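Local coordinates for protein regulator of polyketide synthase expression (Bifidobacterium adolescentis, PDB 3ONQ) that is of unknown function but probably regulates transcription by binding DNA through a C-terminal PucR-type helix-turn-helix domain, at residues R178-L189 with L250-D261; L67-R75 with V86-A97. One frame throughout, in Å; residues are numbered along the deposited sequence.

Interaction 1 of 2, residues R178-L189 with L250-D261. With SO4 (sulfate ion), chain R; SO4 (sulfate ion), chain O.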
loop_
_atom_site.group_PDB
_atom_site.type_symbol
_atom_site.label_atom_id
_atom_site.label_comp_id
_atom_site.label_asym_id
_atom_site.label_seq_id
_atom_site.Cartn_x
_atom_site.Cartn_y
_atom_site.Cartn_z
ATOM N N ARG B 178 -3.716 -15.828 -4.903
ATOM C CA ARG B 178 -3.921 -15.378 -6.270
ATOM C C ARG B 178 -2.640 -14.746 -6.786
ATOM O O ARG B 178 -2.231 -14.975 -7.918
ATOM C CB ARG B 178 -5.036 -14.343 -6.361
ATOM C CG ARG B 178 -6.435 -14.877 -6.150
ATOM C CD ARG B 178 -7.415 -13.713 -6.126
ATOM N NE ARG B 178 -8.766 -14.140 -5.794
ATOM C CZ ARG B 178 -9.606 -13.472 -5.014
ATOM N NH1 ARG B 178 -9.251 -12.319 -4.450
ATOM N NH2 ARG B 178 -10.814 -13.962 -4.805
ATOM N N GLU B 179 -2.022 -13.921 -5.955
ATOM C CA GLU B 179 -0.870 -13.156 -6.397
ATOM C C GLU B 179 0.299 -14.091 -6.680
ATOM O O GLU B 179 0.965 -13.952 -7.708
ATOM C CB GLU B 179 -0.482 -12.098 -5.360
ATOM C CG GLU B 179 0.689 -11.218 -5.794
ATOM C CD GLU B 179 0.302 -10.234 -6.895
ATOM O OE1 GLU B 179 -0.906 -10.120 -7.221
ATOM O OE2 GLU B 179 1.216 -9.576 -7.434
ATOM N N GLU B 180 0.546 -15.051 -5.790
ATOM C CA GLU B 180 1.609 -16.031 -6.031
ATOM C C GLU B 180 1.400 -16.840 -7.319
ATOM O O GLU B 180 2.343 -17.054 -8.079
ATOM C CB GLU B 180 1.779 -16.986 -4.847
ATOM C CG GLU B 180 2.397 -16.330 -3.610
ATOM C CD GLU B 180 2.741 -17.347 -2.530
ATOM O OE1 GLU B 180 2.932 -18.544 -2.866
ATOM O OE2 GLU B 180 2.814 -16.951 -1.348
ATOM N N LEU B 181 0.175 -17.287 -7.561
ATOM C CA LEU B 181 -0.128 -18.036 -8.785
ATOM C C LEU B 181 0.217 -17.167 -9.983
ATOM O O LEU B 181 0.810 -17.634 -10.939
ATOM C CB LEU B 181 -1.602 -18.452 -8.824
ATOM C CG LEU B 181 -1.967 -19.598 -7.886
ATOM C CD1 LEU B 181 -3.476 -19.664 -7.605
ATOM C CD2 LEU B 181 -1.440 -20.913 -8.453
ATOM N N TYR B 182 -0.123 -15.885 -9.904
ATOM C CA TYR B 182 0.180 -14.963 -10.992
ATOM C C TYR B 182 1.689 -14.745 -11.146
ATOM O O TYR B 182 2.253 -14.958 -12.220
ATOM C CB TYR B 182 -0.529 -13.622 -10.772
ATOM C CG TYR B 182 -0.321 -12.624 -11.895
ATOM C CD1 TYR B 182 -0.701 -12.925 -13.200
ATOM C CD2 TYR B 182 0.237 -11.378 -11.648
ATOM C CE1 TYR B 182 -0.522 -12.005 -14.233
ATOM C CE2 TYR B 182 0.416 -10.451 -12.672
ATOM C CZ TYR B 182 0.038 -10.770 -13.960
ATOM O OH TYR B 182 0.218 -9.853 -14.976
ATOM N N ARG B 183 2.338 -14.338 -10.060
ATOM C CA ARG B 183 3.737 -13.937 -10.098
ATOM C C ARG B 183 4.706 -15.098 -10.173
ATOM O O ARG B 183 5.644 -15.065 -10.963
ATOM C CB ARG B 183 4.098 -13.087 -8.878
ATOM C CG ARG B 183 3.296 -11.821 -8.730
ATOM C CD ARG B 183 3.624 -10.850 -9.838
ATOM N NE ARG B 183 2.951 -9.564 -9.676
ATOM C CZ ARG B 183 3.054 -8.564 -10.547
ATOM N NH1 ARG B 183 3.803 -8.716 -11.639
ATOM N NH2 ARG B 183 2.414 -7.420 -10.335
ATOM N N ASN B 184 4.501 -16.105 -9.334
ATOM C CA ASN B 184 5.498 -17.155 -9.172
ATOM C C ASN B 184 5.297 -18.353 -10.084
ATOM O O ASN B 184 6.180 -19.193 -10.199
ATOM C CB ASN B 184 5.552 -17.655 -7.733
ATOM C CG ASN B 184 5.945 -16.562 -6.748
ATOM O OD1 ASN B 184 6.493 -15.536 -7.136
ATOM N ND2 ASN B 184 5.654 -16.781 -5.474
ATOM N N VAL B 185 4.130 -18.458 -10.705
ATOM C CA VAL B 185 3.897 -19.587 -11.596
ATOM C C VAL B 185 3.642 -19.095 -13.019
ATOM O O VAL B 185 4.471 -19.309 -13.911
ATOM C CB VAL B 185 2.754 -20.495 -11.079
ATOM C CG1 VAL B 185 2.626 -21.738 -11.948
ATOM C CG2 VAL B 185 3.016 -20.891 -9.634
ATOM N N TYR B 186 2.520 -18.404 -13.224
ATOM C CA TYR B 186 2.141 -17.925 -14.554
ATOM C C TYR B 186 3.194 -17.029 -15.194
ATOM O O TYR B 186 3.627 -17.282 -16.316
ATOM C CB TYR B 186 0.801 -17.200 -14.492
ATOM C CG TYR B 186 0.432 -16.414 -15.732
ATOM C CD1 TYR B 186 -0.189 -17.027 -16.822
ATOM C CD2 TYR B 186 0.678 -15.045 -15.804
ATOM C CE1 TYR B 186 -0.550 -16.285 -17.960
ATOM C CE2 TYR B 186 0.328 -14.310 -16.920
ATOM C CZ TYR B 186 -0.284 -14.925 -17.995
ATOM O OH TYR B 186 -0.618 -14.157 -19.092
ATOM N N GLN B 187 3.607 -15.980 -14.490
ATOM C CA GLN B 187 4.581 -15.050 -15.048
ATOM C C GLN B 187 5.966 -15.685 -15.221
ATOM O O GLN B 187 6.694 -15.340 -16.138
ATOM C CB GLN B 187 4.657 -13.755 -14.225
ATOM C CG GLN B 187 3.536 -12.784 -14.553
ATOM C CD GLN B 187 3.789 -11.387 -13.994
ATOM O OE1 GLN B 187 4.432 -11.226 -12.955
ATOM N NE2 GLN B 187 3.295 -10.371 -14.695
ATOM N N VAL B 188 6.321 -16.615 -14.345
ATOM C CA VAL B 188 7.603 -17.299 -14.473
ATOM C C VAL B 188 7.588 -18.187 -15.719
ATOM O O VAL B 188 8.558 -18.229 -16.467
ATOM C CB VAL B 188 7.935 -18.123 -13.218
ATOM C CG1 VAL B 188 9.115 -19.043 -13.477
ATOM C CG2 VAL B 188 8.236 -17.192 -12.046
ATOM N N LEU B 189 6.472 -18.871 -15.949
ATOM C CA LEU B 189 6.306 -19.701 -17.142
ATOM C C LEU B 189 6.486 -18.872 -18.407
ATOM O O LEU B 189 7.131 -19.310 -19.358
ATOM C CB LEU B 189 4.913 -20.349 -17.173
ATOM C CG LEU B 189 4.703 -21.773 -16.682
ATOM C CD1 LEU B 189 3.316 -22.246 -17.085
ATOM C CD2 LEU B 189 5.754 -22.689 -17.278
ATOM N N LEU B 250 -0.977 -25.797 -12.045
ATOM C CA LEU B 250 -0.590 -25.038 -13.231
ATOM C C LEU B 250 -1.812 -24.517 -14.002
ATOM O O LEU B 250 -1.858 -23.349 -14.420
ATOM C CB LEU B 250 0.306 -25.887 -14.128
ATOM C CG LEU B 250 1.726 -26.130 -13.608
ATOM C CD1 LEU B 250 2.357 -27.335 -14.292
ATOM C CD2 LEU B 250 2.593 -24.892 -13.801
ATOM N N THR B 251 -2.807 -25.379 -14.162
ATOM C CA THR B 251 -4.042 -25.016 -14.852
ATOM C C THR B 251 -4.661 -23.797 -14.159
ATOM O O THR B 251 -5.105 -22.856 -14.814
ATOM C CB THR B 251 -5.036 -26.205 -14.861
ATOM O OG1 THR B 251 -4.418 -27.327 -15.498
ATOM C CG2 THR B 251 -6.336 -25.857 -15.593
ATOM N N THR B 252 -4.654 -23.811 -12.831
ATOM C CA THR B 252 -5.225 -22.715 -12.056
ATOM C C THR B 252 -4.431 -21.436 -12.289
ATOM O O THR B 252 -5.002 -20.370 -12.540
ATOM C CB THR B 252 -5.277 -23.029 -10.549
ATOM O OG1 THR B 252 -6.039 -24.222 -10.335
ATOM C CG2 THR B 252 -5.932 -21.881 -9.783
ATOM N N ALA B 253 -3.111 -21.548 -12.237
ATOM C CA ALA B 253 -2.255 -20.398 -12.507
ATOM C C ALA B 253 -2.514 -19.782 -13.895
ATOM O O ALA B 253 -2.513 -18.557 -14.052
ATOM C CB ALA B 253 -0.782 -20.777 -12.341
ATOM N N LEU B 254 -2.721 -20.623 -14.903
ATOM C CA LEU B 254 -2.943 -20.111 -16.250
ATOM C C LEU B 254 -4.251 -19.327 -16.317
ATOM O O LEU B 254 -4.320 -18.290 -16.985
ATOM C CB LEU B 254 -2.928 -21.232 -17.303
ATOM C CG LEU B 254 -1.621 -21.999 -17.555
ATOM C CD1 LEU B 254 -1.807 -23.040 -18.659
ATOM C CD2 LEU B 254 -0.491 -21.076 -17.914
ATOM N N ALA B 255 -5.276 -19.812 -15.616
ATOM C CA ALA B 255 -6.552 -19.114 -15.574
ATOM C C ALA B 255 -6.367 -17.743 -14.937
ATOM O O ALA B 255 -6.807 -16.730 -15.495
ATOM C CB ALA B 255 -7.621 -19.933 -14.804
ATOM N N ILE B 256 -5.726 -17.719 -13.766
ATOM C CA ILE B 256 -5.426 -16.465 -13.070
ATOM C C ILE B 256 -4.711 -15.493 -14.006
ATOM O O ILE B 256 -5.148 -14.359 -14.196
ATOM C CB ILE B 256 -4.543 -16.702 -11.820
ATOM C CG1 ILE B 256 -5.291 -17.528 -10.780
ATOM C CG2 ILE B 256 -4.137 -15.374 -11.187
ATOM C CD1 ILE B 256 -6.524 -16.845 -10.300
ATOM N N GLY B 257 -3.607 -15.951 -14.597
ATOM C CA GLY B 257 -2.835 -15.138 -15.520
ATOM C C GLY B 257 -3.635 -14.590 -16.693
ATOM O O GLY B 257 -3.559 -13.396 -16.998
ATOM N N ARG B 258 -4.403 -15.452 -17.356
ATOM C CA ARG B 258 -5.188 -15.027 -18.519
ATOM C C ARG B 258 -6.270 -14.012 -18.178
ATOM O O ARG B 258 -6.465 -13.045 -18.905
ATOM C CB ARG B 258 -5.807 -16.225 -19.227
ATOM C CG ARG B 258 -4.808 -16.966 -20.064
ATOM C CD ARG B 258 -5.344 -18.306 -20.562
ATOM N NE ARG B 258 -4.394 -18.932 -21.485
ATOM C CZ ARG B 258 -4.182 -20.244 -21.571
ATOM N NH1 ARG B 258 -4.864 -21.087 -20.801
ATOM N NH2 ARG B 258 -3.288 -20.711 -22.433
HETATM N N MSE B 259 -6.971 -14.235 -17.074
HETATM C CA MSE B 259 -7.979 -13.289 -16.617
HETATM C C MSE B 259 -7.344 -11.955 -16.254
HETATM O O MSE B 259 -7.933 -10.903 -16.467
HETATM C CB MSE B 259 -8.731 -13.849 -15.415
HETATM C CG MSE B 259 -9.507 -15.100 -15.761
HETATM SE SE MSE B 259 -10.622 -15.765 -14.332
HETATM C CE MSE B 259 -9.267 -16.161 -12.950
ATOM N N ARG B 260 -6.132 -11.999 -15.712
ATOM C CA ARG B 260 -5.473 -10.769 -15.278
ATOM C C ARG B 260 -4.893 -9.951 -16.436
ATOM O O ARG B 260 -4.937 -8.721 -16.426
ATOM C CB ARG B 260 -4.384 -11.082 -14.261
ATOM C CG ARG B 260 -3.836 -9.840 -13.597
ATOM C CD ARG B 260 -3.310 -10.152 -12.213
ATOM N NE ARG B 260 -2.501 -9.045 -11.718
ATOM C CZ ARG B 260 -1.896 -9.028 -10.536
ATOM N NH1 ARG B 260 -2.011 -10.066 -9.712
ATOM N NH2 ARG B 260 -1.178 -7.967 -10.180
ATOM N N ASP B 261 -4.371 -10.639 -17.441
ATOM C CA ASP B 261 -3.656 -9.989 -18.535
ATOM C C ASP B 261 -4.521 -9.631 -19.744
ATOM O O ASP B 261 -4.081 -8.894 -20.621
ATOM C CB ASP B 261 -2.480 -10.863 -18.986
ATOM C CG ASP B 261 -1.322 -10.825 -18.009
ATOM O OD1 ASP B 261 -1.367 -10.002 -17.070
ATOM O OD2 ASP B 261 -0.364 -11.602 -18.184
HETATM S S SO4 R . -2.333 -17.023 -23.861
HETATM O O1 SO4 R . -2.462 -18.437 -24.209
HETATM O O2 SO4 R . -1.166 -16.432 -24.520
HETATM O O3 SO4 R . -3.544 -16.314 -24.267
HETATM O O4 SO4 R . -2.182 -16.907 -22.415
HETATM S S SO4 O . 6.848 -14.564 -2.317
HETATM O O1 SO4 O . 7.273 -15.948 -2.115
HETATM O O2 SO4 O . 8.015 -13.722 -2.565
HETATM O O3 SO4 O . 5.956 -14.471 -3.471
HETATM O O4 SO4 O . 6.156 -14.096 -1.119
HETATM O O HOH W 1 -3.611 -12.245 -9.392
HETATM O O HOH W 2 0.277 -7.182 -8.068
HETATM O O HOH W 3 2.198 -10.828 -17.206
#
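Tyr186 lays its ring over the backbone of Gly257, whose CA stands 3.2 Å from the ring centroid and almost exactly on the ring normal, a close CH-pi contact. With no side chain on Gly257, the ring can settle directly on the backbone; the helix segments cross at -100°, axes 8.4 Å apart. The contact joins helix 175-190 to helix 244-261, much of which belongs to the PucR C-terminal helix-turn-helix family region. Tyr182 and Tyr186 are both knobs in holes of helix 250-261. Alongside, Leu181 and Val185 close on Ala253, with Val185 CG1 3.6 Å from Ala253 CB, while Ile256 CG2 meets Tyr182 CB. Over one face of Tyr182 runs the extended chain of Arg260: CD sits above the ring centre and the guanidinium continues past CD2, its plane only 15° from that of the ring. Its NH1 then gives Glu179 OE1 a nearly straight bond of 2.7 Å (174°), a salt bridge lying in the guanidinium plane. Glu179, its chain bent at chi2, offers OE2 to Arg183 NE, and water 2 links OE2 to both arginines. At the last turn Asp261 takes a hydroxyl on each carboxylate oxygen: Tyr182 OH reaches OD1 at 2.6 Å by the syn lone pair, and Tyr186 OH reaches OD2 at 2.7 Å from the anti side. Thr252, whose CG2 touches Leu181 CD1, bonds through OG1 to Tyr248 OH of the second subunit. With both hydroxyls donating to it, Asp261 is probably held as a carboxylate, and Glu179 probably offsets the charges of Arg183 and Arg260.

Interaction 2 of 2, residues L67-R75 with V86-A97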
loop_
_atom_site.group_PDB
_atom_site.type_symbol
_atom_site.label_atom_id
_atom_site.label_comp_id
_atom_site.label_asym_id
_atom_site.label_seq_id
_atom_site.Cartn_x
_atom_site.Cartn_y
_atom_site.Cartn_z
ATOM N N LEU B 67 -6.608 -26.218 24.143
ATOM C CA LEU B 67 -6.037 -24.927 23.774
ATOM C C LEU B 67 -5.016 -24.455 24.802
ATOM O O LEU B 67 -3.924 -24.010 24.445
ATOM C CB LEU B 67 -7.138 -23.879 23.579
ATOM C CG LEU B 67 -8.037 -24.121 22.354
ATOM C CD1 LEU B 67 -9.311 -23.283 22.401
ATOM C CD2 LEU B 67 -7.279 -23.877 21.055
ATOM N N ALA B 68 -5.367 -24.557 26.079
ATOM C CA ALA B 68 -4.455 -24.163 27.142
ATOM C C ALA B 68 -3.195 -25.027 27.135
ATOM O O ALA B 68 -2.096 -24.535 27.366
ATOM C CB ALA B 68 -5.146 -24.245 28.494
ATOM N N SER B 69 -3.359 -26.317 26.869
ATOM C CA SER B 69 -2.230 -27.233 26.907
ATOM C C SER B 69 -1.270 -26.953 25.754
ATOM O O SER B 69 -0.053 -26.889 25.937
ATOM C CB SER B 69 -2.713 -28.677 26.844
ATOM O OG SER B 69 -1.613 -29.566 26.789
ATOM N N THR B 70 -1.827 -26.780 24.561
ATOM C CA THR B 70 -1.007 -26.487 23.405
ATOM C C THR B 70 -0.276 -25.149 23.566
ATOM O O THR B 70 0.902 -25.040 23.231
ATOM C CB THR B 70 -1.833 -26.520 22.110
ATOM O OG1 THR B 70 -2.216 -27.872 21.830
ATOM C CG2 THR B 70 -1.009 -25.992 20.941
ATOM N N SER B 71 -0.964 -24.144 24.102
ATOM C CA SER B 71 -0.366 -22.822 24.289
ATOM C C SER B 71 0.815 -22.857 25.248
ATOM O O SER B 71 1.808 -22.149 25.053
ATOM C CB SER B 71 -1.395 -21.814 24.816
ATOM O OG SER B 71 -2.396 -21.539 23.850
ATOM N N LEU B 72 0.690 -23.659 26.300
ATOM C CA LEU B 72 1.763 -23.794 27.274
ATOM C C LEU B 72 2.953 -24.482 26.625
ATOM O O LEU B 72 4.098 -24.035 26.756
ATOM C CB LEU B 72 1.288 -24.594 28.483
ATOM C CG LEU B 72 2.365 -24.879 29.529
ATOM C CD1 LEU B 72 3.049 -23.583 29.939
ATOM C CD2 LEU B 72 1.774 -25.603 30.735
ATOM N N ALA B 73 2.669 -25.571 25.921
ATOM C CA ALA B 73 3.685 -26.303 25.186
ATOM C C ALA B 73 4.443 -25.391 24.218
ATOM O O ALA B 73 5.662 -25.419 24.171
ATOM C CB ALA B 73 3.062 -27.461 24.447
ATOM N N ILE B 74 3.720 -24.581 23.447
ATOM C CA ILE B 74 4.360 -23.703 22.466
ATOM C C ILE B 74 5.196 -22.600 23.125
ATOM O O ILE B 74 6.324 -22.330 22.706
ATOM C CB ILE B 74 3.326 -23.057 21.520
ATOM C CG1 ILE B 74 2.578 -24.126 20.727
ATOM C CG2 ILE B 74 4.010 -22.085 20.573
ATOM C CD1 ILE B 74 1.514 -23.550 19.798
ATOM N N ARG B 75 4.657 -21.948 24.150
ATOM C CA ARG B 75 5.459 -20.941 24.839
ATOM C C ARG B 75 6.728 -21.531 25.451
ATOM O O ARG B 75 7.784 -20.904 25.422
ATOM C CB ARG B 75 4.637 -20.180 25.874
ATOM C CG ARG B 75 3.454 -19.442 25.256
ATOM C CD ARG B 75 2.767 -18.486 26.239
ATOM N NE ARG B 75 1.496 -18.024 25.685
ATOM C CZ ARG B 75 1.376 -17.015 24.829
ATOM N NH1 ARG B 75 2.455 -16.336 24.445
ATOM N NH2 ARG B 75 0.173 -16.677 24.361
ATOM N N VAL B 86 5.977 -14.933 21.226
ATOM C CA VAL B 86 5.096 -15.705 20.373
ATOM C C VAL B 86 3.647 -15.258 20.612
ATOM O O VAL B 86 3.142 -15.306 21.736
ATOM C CB VAL B 86 5.303 -17.232 20.552
ATOM C CG1 VAL B 86 5.058 -17.640 21.976
ATOM C CG2 VAL B 86 4.405 -18.020 19.593
ATOM N N VAL B 87 3.008 -14.768 19.553
ATOM C CA VAL B 87 1.602 -14.371 19.607
ATOM C C VAL B 87 0.736 -15.560 19.254
ATOM O O VAL B 87 0.871 -16.138 18.166
ATOM C CB VAL B 87 1.308 -13.226 18.629
ATOM C CG1 VAL B 87 -0.204 -12.989 18.514
ATOM C CG2 VAL B 87 2.034 -11.955 19.089
ATOM N N ILE B 88 -0.148 -15.928 20.176
ATOM C CA ILE B 88 -0.980 -17.113 20.010
ATOM C C ILE B 88 -2.442 -16.724 20.015
ATOM O O ILE B 88 -2.860 -15.884 20.808
ATOM C CB ILE B 88 -0.718 -18.127 21.135
ATOM C CG1 ILE B 88 0.763 -18.517 21.145
ATOM C CG2 ILE B 88 -1.625 -19.358 20.993
ATOM C CD1 ILE B 88 1.106 -19.619 22.122
ATOM N N GLY B 89 -3.220 -17.324 19.121
ATOM C CA GLY B 89 -4.646 -17.041 19.053
ATOM C C GLY B 89 -5.413 -18.200 18.448
ATOM O O GLY B 89 -4.829 -19.107 17.864
ATOM N N THR B 90 -6.728 -18.181 18.584
ATOM C CA THR B 90 -7.531 -19.268 18.054
ATOM C C THR B 90 -8.408 -18.781 16.925
ATOM O O THR B 90 -8.780 -17.605 16.863
ATOM C CB THR B 90 -8.412 -19.912 19.126
ATOM O OG1 THR B 90 -9.322 -18.932 19.627
ATOM C CG2 THR B 90 -7.557 -20.430 20.266
ATOM N N TYR B 91 -8.721 -19.690 16.016
ATOM C CA TYR B 91 -9.578 -19.355 14.899
ATOM C C TYR B 91 -10.390 -20.581 14.537
ATOM O O TYR B 91 -9.870 -21.536 13.966
ATOM C CB TYR B 91 -8.735 -18.871 13.729
ATOM C CG TYR B 91 -9.551 -18.529 12.526
ATOM C CD1 TYR B 91 -10.164 -17.292 12.412
ATOM C CD2 TYR B 91 -9.734 -19.457 11.509
ATOM C CE1 TYR B 91 -10.929 -16.980 11.300
ATOM C CE2 TYR B 91 -10.481 -19.157 10.404
ATOM C CZ TYR B 91 -11.078 -17.921 10.301
ATOM O OH TYR B 91 -11.829 -17.632 9.186
ATOM N N GLY B 92 -11.670 -20.563 14.894
ATOM C CA GLY B 92 -12.478 -21.759 14.781
ATOM C C GLY B 92 -11.890 -22.820 15.693
ATOM O O GLY B 92 -11.617 -22.559 16.862
ATOM N N THR B 93 -11.680 -24.014 15.155
ATOM C CA THR B 93 -11.049 -25.090 15.905
ATOM C C THR B 93 -9.515 -24.990 15.908
ATOM O O THR B 93 -8.842 -25.760 16.603
ATOM C CB THR B 93 -11.390 -26.436 15.273
ATOM O OG1 THR B 93 -10.975 -26.407 13.902
ATOM C CG2 THR B 93 -12.886 -26.692 15.336
ATOM N N PHE B 94 -8.962 -24.064 15.125
ATOM C CA PHE B 94 -7.505 -23.973 14.965
ATOM C C PHE B 94 -6.835 -23.086 16.017
ATOM O O PHE B 94 -7.395 -22.078 16.433
ATOM C CB PHE B 94 -7.148 -23.419 13.587
ATOM C CG PHE B 94 -7.772 -24.167 12.455
ATOM C CD1 PHE B 94 -7.577 -25.528 12.318
ATOM C CD2 PHE B 94 -8.537 -23.504 11.513
ATOM C CE1 PHE B 94 -8.150 -26.214 11.272
ATOM C CE2 PHE B 94 -9.111 -24.188 10.467
ATOM C CZ PHE B 94 -8.920 -25.541 10.351
ATOM N N LEU B 95 -5.631 -23.473 16.429
ATOM C CA LEU B 95 -4.750 -22.594 17.192
ATOM C C LEU B 95 -3.632 -22.148 16.258
ATOM O O LEU B 95 -3.002 -22.980 15.606
ATOM C CB LEU B 95 -4.168 -23.325 18.405
ATOM C CG LEU B 95 -3.246 -22.525 19.331
ATOM C CD1 LEU B 95 -3.386 -22.993 20.757
ATOM C CD2 LEU B 95 -1.776 -22.612 18.879
ATOM N N LEU B 96 -3.407 -20.840 16.170
ATOM C CA LEU B 96 -2.325 -20.299 15.349
ATOM C C LEU B 96 -1.321 -19.610 16.254
ATOM O O LEU B 96 -1.702 -18.911 17.188
ATOM C CB LEU B 96 -2.845 -19.297 14.311
ATOM C CG LEU B 96 -3.444 -19.818 13.003
ATOM C CD1 LEU B 96 -4.511 -20.841 13.264
ATOM C CD2 LEU B 96 -3.996 -18.663 12.165
ATOM N N ALA B 97 -0.040 -19.818 15.968
ATOM C CA ALA B 97 1.032 -19.220 16.742
ATOM C C ALA B 97 2.001 -18.529 15.802
ATOM O O ALA B 97 2.509 -19.140 14.854
ATOM C CB ALA B 97 1.764 -20.285 17.551
#
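With CG placed opposite its carbonyl carbon (chi1 -60°) and an extended chain out to NE, Arg75 reaches from helix 67-75 across Ile88, while Leu95, its CG anti to the backbone N, sends both methyls up to the helix. The motif is a helix packed on a beta-hairpin: strands 86-91 and 94-97 join through a type II' turn from Tyr91 to Phe94, and the helix runs nearly antiparallel to the first (169°) and nearly parallel to the second (19°). Ile74 is the central apolar contact, its CD1 3.5 Å from Leu95 CD2 and its CG2 facing Val86 and Ile88. Nearer the turn, Leu67 CD2 rests on Thr90 CG2 at 3.5 Å. Ser71 OG donates to Leu67 O within the helix, from the opposite face of that carbonyl to Ser71 N, yet also lies against Ile88 CG2 and Leu95 CD1. Helices 21-33 and 132-149 pack on the other face of the hairpin; Glu25 of the former forms a salt bridge with Arg75 NH2. Ile88 CD1 lies over the centre of the Arg75 guanidinium, whose NH1 bonds to Val86 O at 3.0 Å in the carbonyl plane, though the oxygen is tilted out of the guanidinium plane.

How the interactions relate
Interaction 2 comes first along the chain and closes before interaction 1 opens; the two lie on opposite sides of the chain's centre, with centres 34 Å apart and nearest atoms about 14 Å apart. They share no helix or strand. Interaction 2 belongs to the alpha/beta part, where helix 67-80 packs on the edge hairpin of the mixed sheet. Interaction 1 lies in the all-helical C-terminal part, joining helix 175-190 to helix 244-261 across 60 intervening residues that include helices 198-207, 212-219 and 223-237. Interaction 2 is thus local to a helix-hairpin unit, while interaction 1 joins helix 244-261, in the probable DNA-binding region, to helix 175-190.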